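Local coordinates for putative ArsC family related protein (Bacteroides fragilis, PDB 3GKX), which is of unknown function but belongs to the ArsC family, with a thioredoxin-like fold, and may be related to arsenate reductases, at residues Gly65-Tyr68 / Lys69-Leu73; Lys94-Lys97 / Arg98-Val102; Lys22-Glu26 / Asn27-Tyr31. One frame throughout, in Å; residues are numbered along the deposited sequence. Where two conformers were deposited one is given.

Interaction 1 of 3, residues Gly65-Tyr68 / Lys69-Leu73; sequences GVVY and KELKL
With chi1 of Tyr68 at -164°, CG stands beside its own carbonyl carbon, across from the backbone N, and the ring is swung back toward Leu73; the backbone points CB of Leu73 at that ring, and chi1 of -58° places CG of Leu73, and with it CD1, near the same side chain. Leu73 CB lies over one face of the phenol, 3.6 Å from the centroid of the Tyr68 ring, a CH-pi contact shifted a little toward the rim at CE1. Leu73 CD1 reaches the same ring at CD1 of Tyr68, 3.9 Å away. The two side chains are brought together by the end of helix 66-70. Lys72 has a positive phi and reverses the chain in a Schellman motif: Leu73 N bonds Tyr68 O at 3.2 Å, almost straight at 172°, and inside it Lys72 N bonds Lys69 O at 3.0 Å. Lys72 is at the same time the N-cap of helix 73-76, so this corner links helix 66-70 to helix 73-76. The preceding turn carries helical i to i+4 bonds, Glu70 N to Val66 O at 3.0 Å and a more bent Leu71 N to Val67 O at 3.2 Å. Val67 and Leu71, four residues apart, project together and meet at CG1 of Val67 and CD1 of Leu71, 4.2 Å apart. Thr63 and Leu77 also touch the Tyr68 side chain. The Tyr68 face covers one side of Leu73, on which Phe61 and Leu95 also pack; the reversal itself rests on main-chain bonds, while the Tyr68-Leu73 and Val67-Leu71 pairs add apolar contacts.

Interaction 2 of 3, residues Lys94-Lys97 / Arg98-Val102; sequences KLVK and RPLVV
Lys97 O is approached by the branched end of Leu100, whose CG lies 3.4 Å from Lys97 O and whose CD2 lies 3.6 Å from the same oxygen; these are van der Waals approaches of C-H groups, three residues along the chain. The second methyl of Leu100 turns to Val96: CG1 of Val96 and CD1 of Leu100 meet at 3.8 Å, the side chains crossing at about a right angle. Chi1 of -169° carries Val96 CG1 to the side of its carbonyl carbon, the position from which it meets that methyl. Both residues are buried, and this pair is the apolar part of the contact. Between them the chain leaves the loop after helix 82-89 and enters strand 100-102 through a cis peptide bond between Arg98 and Pro99. A cis-proline just before this antiparallel strand is a hallmark of the thioredoxin fold, where it faces the CxxC at the start of the first helix; here Pro99 touches Thr16, Cys17 and Ala20, and Arg98 touches Cys14 and Cys17, consistent with a similar site. The Arg98 guanidinium turns back toward the 3-10 turn, although this side chain was modelled in two conformers; in the one described, NH1 of Arg98 stays 4.3 Å from Lys94 O. That carbonyl accepts a hydrogen bond from the side chain of Asn62 instead. Leu100 joins the sheet by backbone bonding to Leu9 of strand 7-10, and Val101 by bonding to Leu108.

Interaction 3 of 3, residues Lys22-Glu26 / Asn27-Tyr31; sequences KWLIE and NNIEY
A Schellman motif ends helix 15-26 and starts the connection to strand 32-35, the last leg of the beta-alpha-beta crossover that opens this thioredoxin-like fold. Ile29 N bonds Leu24 O at 2.9 Å, nearly on the axis of that carbonyl, and Asn28 N bonds Ile25 O at 2.9 Å from above the carbonyl plane; Asn28 takes the positive phi of the C-prime position. In the same turn, Trp23 O is gripped twice by Asn27. The backbone N of Asn27 reaches Trp23 O at 2.9 Å, and ND2 of Asn27 reaches Trp23 O at the same 2.9 Å with a straighter N-H (167°), the two donors coming from opposite faces of the carbonyl plane. Since that oxygen lies in the plane of the amide, the side-chain bond holds the amide stacked over the indole, tilted by 30°. ND2 sits above one face of Trp23, close to CE2, and Asn27 CB makes a CH-pi contact at 4.1 Å from the centroid of the six-membered ring of Trp23. A weak bond, 3.4 Å from Asn27 ND2 to Glu26 OE1, adds a second acceptor. Farther round the turn, chi1 of 66° in Tyr31 brings its ring under Leu24, whose CD1 lies over the centre of one face, 3.8 Å from the centroid of the Tyr31 ring. Leu24 CD2 meets Ile29 CB at 3.9 Å. Phe8 and Phe111 extend the aromatic packing at Tyr31 and Trp23. The carbonyls of Trp23, Leu24 and Ile25 are thus satisfied by the reversing chain and one asparagine side chain, while Leu24 makes much of the apolar side.

Interactions 1 and 3 are surface contacts on opposite sides of the chain's centre, their own centres about 32 Å apart, and both end a helix with a Schellman motif. The centre of interaction 2 lies about 2 Å from that of the chain; this partly buried contact introduces a strand instead, by van der Waals packing around a cis-proline bend. Interactions 1 and 2 touch directly: Leu95 of the 3-10 turn packs on Val67, the backbone of Tyr68 and Leu73, so it meets helix 66-70 and the start of helix 73-76. Interactions 2 and 3 do not touch, but helix 15-26 serves both, its start near Arg98 and Pro99, its end in the 22-31 turn. Side-chain hydrogen bonding between segments appears only in interaction 3.

Interaction 1 of 3, residues Gly65-Tyr68 / Lys69-Leu73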
loop_
_atom_site.group_PDB
_atom_site.type_symbol
_atom_site.label_atom_id
_atom_site.label_comp_id
_atom_site.label_asym_id
_atom_site.label_seq_id
_atom_site.Cartn_x
_atom_site.Cartn_y
_atom_site.Cartn_z
ATOM N N GLY B 65 8.829 18.380 -1.066
ATOM C CA GLY B 65 9.294 19.225 0.035
ATOM C C GLY B 65 10.768 19.619 -0.048
ATOM O O GLY B 65 11.571 18.935 -0.684
ATOM N N VAL B 66 11.122 20.718 0.610
ATOM C CA VAL B 66 12.519 21.132 0.732
ATOM C C VAL B 66 13.195 20.317 1.860
ATOM O O VAL B 66 14.393 20.033 1.788
ATOM C CB VAL B 66 12.669 22.674 1.005
ATOM C CG1 VAL B 66 14.088 23.151 0.676
ATOM C CG2 VAL B 66 11.650 23.486 0.211
ATOM N N VAL B 67 12.420 19.935 2.885
ATOM C CA VAL B 67 12.967 19.236 4.060
ATOM C C VAL B 67 13.365 17.818 3.663
ATOM O O VAL B 67 14.439 17.328 4.034
ATOM C CB VAL B 67 11.991 19.254 5.273
ATOM C CG1 VAL B 67 12.531 18.382 6.426
ATOM C CG2 VAL B 67 11.726 20.735 5.751
ATOM N N TYR B 68 12.490 17.178 2.892
ATOM C CA TYR B 68 12.829 15.959 2.185
ATOM C C TYR B 68 14.161 16.036 1.407
ATOM O O TYR B 68 14.994 15.123 1.489
ATOM C CB TYR B 68 11.720 15.642 1.196
ATOM C CG TYR B 68 11.758 14.237 0.685
ATOM C CD1 TYR B 68 11.085 13.222 1.348
ATOM C CD2 TYR B 68 12.457 13.923 -0.468
ATOM C CE1 TYR B 68 11.106 11.931 0.866
ATOM C CE2 TYR B 68 12.496 12.649 -0.951
ATOM C CZ TYR B 68 11.823 11.660 -0.286
ATOM O OH TYR B 68 11.863 10.387 -0.793
ATOM N N LYS B 69 14.313 17.117 0.636
ATOM C CA LYS B 69 15.445 17.342 -0.267
ATOM C C LYS B 69 16.762 17.371 0.513
ATOM O O LYS B 69 17.674 16.589 0.237
ATOM C CB LYS B 69 15.223 18.669 -1.013
ATOM C CG LYS B 69 15.988 18.878 -2.302
ATOM C CD LYS B 69 16.186 20.387 -2.517
ATOM C CE LYS B 69 16.056 20.791 -3.968
ATOM N NZ LYS B 69 17.410 21.007 -4.576
ATOM N N GLU B 70 16.836 18.245 1.514
ATOM C CA GLU B 70 18.069 18.478 2.259
ATOM C C GLU B 70 18.422 17.408 3.306
ATOM O O GLU B 70 19.521 17.441 3.863
ATOM C CB GLU B 70 18.065 19.887 2.856
ATOM C CG GLU B 70 18.474 20.961 1.852
ATOM C CD GLU B 70 17.532 22.139 1.858
ATOM O OE1 GLU B 70 16.461 22.030 2.494
ATOM O OE2 GLU B 70 17.851 23.167 1.227
ATOM N N LEU B 71 17.500 16.479 3.574
ATOM C CA LEU B 71 17.797 15.274 4.355
ATOM C C LEU B 71 18.077 14.064 3.446
ATOM O O LEU B 71 18.219 12.925 3.922
ATOM C CB LEU B 71 16.638 14.925 5.288
ATOM C CG LEU B 71 16.155 15.785 6.451
ATOM C CD1 LEU B 71 14.953 15.059 7.039
ATOM C CD2 LEU B 71 17.225 15.974 7.503
ATOM N N LYS B 72 18.111 14.298 2.136
ATOM C CA LYS B 72 18.443 13.262 1.159
ATOM C C LYS B 72 17.616 12.006 1.371
ATOM O O LYS B 72 18.134 10.889 1.291
ATOM C CB LYS B 72 19.949 12.925 1.178
ATOM C CG LYS B 72 20.885 14.113 0.982
ATOM C CD LYS B 72 22.153 13.676 0.259
ATOM C CE LYS B 72 23.189 14.795 0.193
ATOM N NZ LYS B 72 22.673 16.007 -0.492
ATOM N N LEU B 73 16.323 12.186 1.632
ATOM C CA LEU B 73 15.428 11.041 1.871
ATOM C C LEU B 73 15.157 10.192 0.624
ATOM O O LEU B 73 14.870 9.006 0.743
ATOM C CB LEU B 73 14.140 11.463 2.566
ATOM C CG LEU B 73 14.198 12.175 3.923
ATOM C CD1 LEU B 73 12.835 12.093 4.613
ATOM C CD2 LEU B 73 15.287 11.626 4.835
#

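Interaction 2 of 3, residues Lys94-Lys97 / Arg98-Val102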
loop_
_atom_site.group_PDB
_atom_site.type_symbol
_atom_site.label_atom_id
_atom_site.label_comp_id
_atom_site.label_asym_id
_atom_site.label_seq_id
_atom_site.Cartn_x
_atom_site.Cartn_y
_atom_site.Cartn_z
ATOM N N LYS B 94 6.204 18.906 7.634
ATOM C CA LYS B 94 6.640 19.239 6.278
ATOM C C LYS B 94 7.063 17.989 5.506
ATOM O O LYS B 94 6.943 17.935 4.274
ATOM C CB LYS B 94 7.775 20.258 6.319
ATOM C CG LYS B 94 7.345 21.585 6.947
ATOM C CD LYS B 94 8.507 22.560 7.137
ATOM C CE LYS B 94 8.054 23.735 8.012
ATOM N NZ LYS B 94 8.748 25.027 7.728
ATOM N N LEU B 95 7.523 16.977 6.246
ATOM C CA LEU B 95 7.864 15.682 5.697
ATOM C C LEU B 95 6.647 14.803 5.267
ATOM O O LEU B 95 6.826 13.851 4.509
ATOM C CB LEU B 95 8.755 14.927 6.683
ATOM C CG LEU B 95 10.252 15.240 6.699
ATOM C CD1 LEU B 95 10.878 14.514 7.846
ATOM C CD2 LEU B 95 10.930 14.832 5.407
ATOM N N VAL B 96 5.432 15.123 5.721
ATOM C CA VAL B 96 4.251 14.277 5.413
ATOM C C VAL B 96 3.564 14.691 4.102
ATOM O O VAL B 96 3.291 15.865 3.893
ATOM C CB VAL B 96 3.206 14.295 6.562
ATOM C CG1 VAL B 96 2.176 13.244 6.346
ATOM C CG2 VAL B 96 3.896 14.084 7.919
ATOM N N LYS B 97 3.291 13.729 3.219
ATOM C CA LYS B 97 2.449 13.986 2.048
ATOM C C LYS B 97 1.143 14.709 2.437
ATOM O O LYS B 97 0.547 14.418 3.486
ATOM C CB LYS B 97 2.124 12.666 1.358
ATOM C CG LYS B 97 1.393 12.810 0.031
ATOM C CD LYS B 97 2.381 13.044 -1.104
ATOM C CE LYS B 97 1.707 12.875 -2.453
ATOM N NZ LYS B 97 1.003 14.110 -2.902
ATOM N N ARG B 98 0.702 15.624 1.580
ATOM C CA ARG B 98 -0.538 16.370 1.800
ATOM C C ARG B 98 -1.256 16.637 0.480
ATOM O O ARG B 98 -0.618 16.728 -0.561
ATOM C CB ARG B 98 -0.248 17.691 2.511
ATOM C CG ARG B 98 0.454 18.677 1.626
ATOM C CD ARG B 98 1.469 19.462 2.380
ATOM N NE ARG B 98 2.111 20.415 1.484
ATOM C CZ ARG B 98 3.308 20.947 1.689
ATOM N NH1 ARG B 98 3.997 20.621 2.766
ATOM N NH2 ARG B 98 3.802 21.813 0.818
ATOM N N PRO B 99 -2.596 16.734 0.517
ATOM C CA PRO B 99 -3.384 16.570 1.750
ATOM C C PRO B 99 -3.544 15.085 2.099
ATOM O O PRO B 99 -3.190 14.216 1.277
ATOM C CB PRO B 99 -4.724 17.214 1.395
ATOM C CG PRO B 99 -4.896 16.934 -0.042
ATOM C CD PRO B 99 -3.474 16.913 -0.662
ATOM N N LEU B 100 -4.007 14.821 3.320
ATOM C CA LEU B 100 -4.454 13.498 3.777
ATOM C C LEU B 100 -5.870 13.675 4.230
ATOM O O LEU B 100 -6.196 14.721 4.825
ATOM C CB LEU B 100 -3.667 13.024 5.002
ATOM C CG LEU B 100 -2.190 12.855 4.781
ATOM C CD1 LEU B 100 -1.470 12.225 6.007
ATOM C CD2 LEU B 100 -2.069 11.987 3.537
ATOM N N VAL B 101 -6.704 12.664 3.994
ATOM C CA VAL B 101 -8.056 12.585 4.555
ATOM C C VAL B 101 -8.151 11.267 5.324
ATOM O O VAL B 101 -7.724 10.225 4.839
ATOM C CB VAL B 101 -9.162 12.670 3.475
ATOM C CG1 VAL B 101 -10.559 12.622 4.107
ATOM C CG2 VAL B 101 -9.048 13.933 2.721
ATOM N N VAL B 102 -8.682 11.332 6.534
ATOM C CA VAL B 102 -8.768 10.192 7.437
ATOM C C VAL B 102 -10.265 10.019 7.743
ATOM O O VAL B 102 -10.933 10.989 8.143
ATOM C CB VAL B 102 -7.978 10.492 8.750
ATOM C CG1 VAL B 102 -8.117 9.385 9.784
ATOM C CG2 VAL B 102 -6.533 10.762 8.441
#

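Interaction 3 of 3, residues Lys22-Glu26 / Asn27-Tyr31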
loop_
_atom_site.group_PDB
_atom_site.type_symbol
_atom_site.label_atom_id
_atom_site.label_comp_id
_atom_site.label_asym_id
_atom_site.label_seq_id
_atom_site.Cartn_x
_atom_site.Cartn_y
_atom_site.Cartn_z
ATOM N N LYS B 22 -11.328 22.501 -2.479
ATOM C CA LYS B 22 -12.369 22.866 -3.451
ATOM C C LYS B 22 -13.294 21.679 -3.787
ATOM O O LYS B 22 -14.513 21.811 -3.720
ATOM C CB LYS B 22 -11.787 23.509 -4.735
ATOM C CG LYS B 22 -11.369 24.968 -4.609
ATOM C CD LYS B 22 -10.732 25.443 -5.915
ATOM C CE LYS B 22 -9.597 26.405 -5.673
ATOM N NZ LYS B 22 -8.432 26.179 -6.603
ATOM N N TRP B 23 -12.705 20.522 -4.103
ATOM C CA TRP B 23 -13.457 19.287 -4.329
ATOM C C TRP B 23 -14.344 18.840 -3.150
ATOM O O TRP B 23 -15.510 18.489 -3.359
ATOM C CB TRP B 23 -12.523 18.150 -4.774
ATOM C CG TRP B 23 -13.235 16.904 -5.233
ATOM C CD1 TRP B 23 -13.515 16.558 -6.508
ATOM C CD2 TRP B 23 -13.760 15.855 -4.403
ATOM N NE1 TRP B 23 -14.189 15.359 -6.541
ATOM C CE2 TRP B 23 -14.355 14.906 -5.260
ATOM C CE3 TRP B 23 -13.819 15.647 -3.022
ATOM C CZ2 TRP B 23 -14.967 13.740 -4.784
ATOM C CZ3 TRP B 23 -14.443 14.494 -2.539
ATOM C CH2 TRP B 23 -15.002 13.555 -3.414
ATOM N N LEU B 24 -13.829 18.847 -1.917
ATOM C CA LEU B 24 -14.685 18.475 -0.767
ATOM C C LEU B 24 -15.924 19.368 -0.640
ATOM O O LEU B 24 -17.000 18.886 -0.295
ATOM C CB LEU B 24 -13.935 18.530 0.566
ATOM C CG LEU B 24 -12.834 17.538 0.920
ATOM C CD1 LEU B 24 -12.145 18.097 2.162
ATOM C CD2 LEU B 24 -13.411 16.129 1.120
ATOM N N ILE B 25 -15.767 20.668 -0.858
ATOM C CA ILE B 25 -16.915 21.575 -0.727
ATOM C C ILE B 25 -17.881 21.404 -1.904
ATOM O O ILE B 25 -19.095 21.245 -1.706
ATOM C CB ILE B 25 -16.510 23.048 -0.543
ATOM C CG1 ILE B 25 -15.558 23.190 0.668
ATOM C CG2 ILE B 25 -17.743 23.874 -0.355
ATOM C CD1 ILE B 25 -14.821 24.539 0.742
ATOM N N GLU B 26 -17.331 21.414 -3.121
ATOM C CA GLU B 26 -18.104 21.097 -4.326
ATOM C C GLU B 26 -18.940 19.827 -4.093
ATOM O O GLU B 26 -20.113 19.803 -4.413
ATOM C CB GLU B 26 -17.171 20.925 -5.528
ATOM C CG GLU B 26 -17.840 20.725 -6.873
ATOM C CD GLU B 26 -16.843 20.277 -7.938
ATOM O OE1 GLU B 26 -16.455 19.078 -7.956
ATOM O OE2 GLU B 26 -16.444 21.129 -8.762
ATOM N N ASN B 27 -18.351 18.793 -3.499
ATOM C CA ASN B 27 -19.082 17.538 -3.312
ATOM C C ASN B 27 -19.916 17.396 -2.036
ATOM O O ASN B 27 -20.445 16.314 -1.752
ATOM C CB ASN B 27 -18.176 16.328 -3.565
ATOM C CG ASN B 27 -17.821 16.195 -5.033
ATOM O OD1 ASN B 27 -18.544 15.551 -5.804
ATOM N ND2 ASN B 27 -16.750 16.870 -5.446
ATOM N N ASN B 28 -20.058 18.507 -1.309
ATOM C CA ASN B 28 -20.857 18.593 -0.082
ATOM C C ASN B 28 -20.351 17.745 1.077
ATOM O O ASN B 28 -21.126 17.375 1.940
ATOM C CB ASN B 28 -22.312 18.270 -0.374
ATOM C CG ASN B 28 -22.942 19.295 -1.246
ATOM O OD1 ASN B 28 -23.336 19.007 -2.379
ATOM N ND2 ASN B 28 -23.024 20.524 -0.743
ATOM N N ILE B 29 -19.054 17.453 1.090
ATOM C CA ILE B 29 -18.475 16.654 2.179
ATOM C C ILE B 29 -18.072 17.532 3.378
ATOM O O ILE B 29 -17.122 18.321 3.310
ATOM C CB ILE B 29 -17.285 15.760 1.712
ATOM C CG1 ILE B 29 -17.612 15.052 0.372
ATOM C CG2 ILE B 29 -16.881 14.765 2.812
ATOM C CD1 ILE B 29 -18.532 13.781 0.487
ATOM N N GLU B 30 -18.836 17.395 4.458
ATOM C CA GLU B 30 -18.483 17.966 5.749
ATOM C C GLU B 30 -17.215 17.280 6.246
ATOM O O GLU B 30 -17.027 16.080 6.033
ATOM C CB GLU B 30 -19.627 17.781 6.745
ATOM C CG GLU B 30 -20.913 18.453 6.301
ATOM C CD GLU B 30 -21.954 18.456 7.390
ATOM O OE1 GLU B 30 -21.757 19.158 8.411
ATOM O OE2 GLU B 30 -22.965 17.744 7.232
ATOM N N TYR B 31 -16.339 18.058 6.873
ATOM C CA TYR B 31 -15.058 17.568 7.363
ATOM C C TYR B 31 -14.513 18.536 8.399
ATOM O O TYR B 31 -15.001 19.665 8.557
ATOM C CB TYR B 31 -14.048 17.475 6.238
ATOM C CG TYR B 31 -13.668 18.821 5.648
ATOM C CD1 TYR B 31 -12.508 19.488 6.063
ATOM C CD2 TYR B 31 -14.486 19.448 4.694
ATOM C CE1 TYR B 31 -12.161 20.744 5.504
ATOM C CE2 TYR B 31 -14.165 20.680 4.171
ATOM C CZ TYR B 31 -12.995 21.314 4.568
ATOM O OH TYR B 31 -12.668 22.518 4.015
#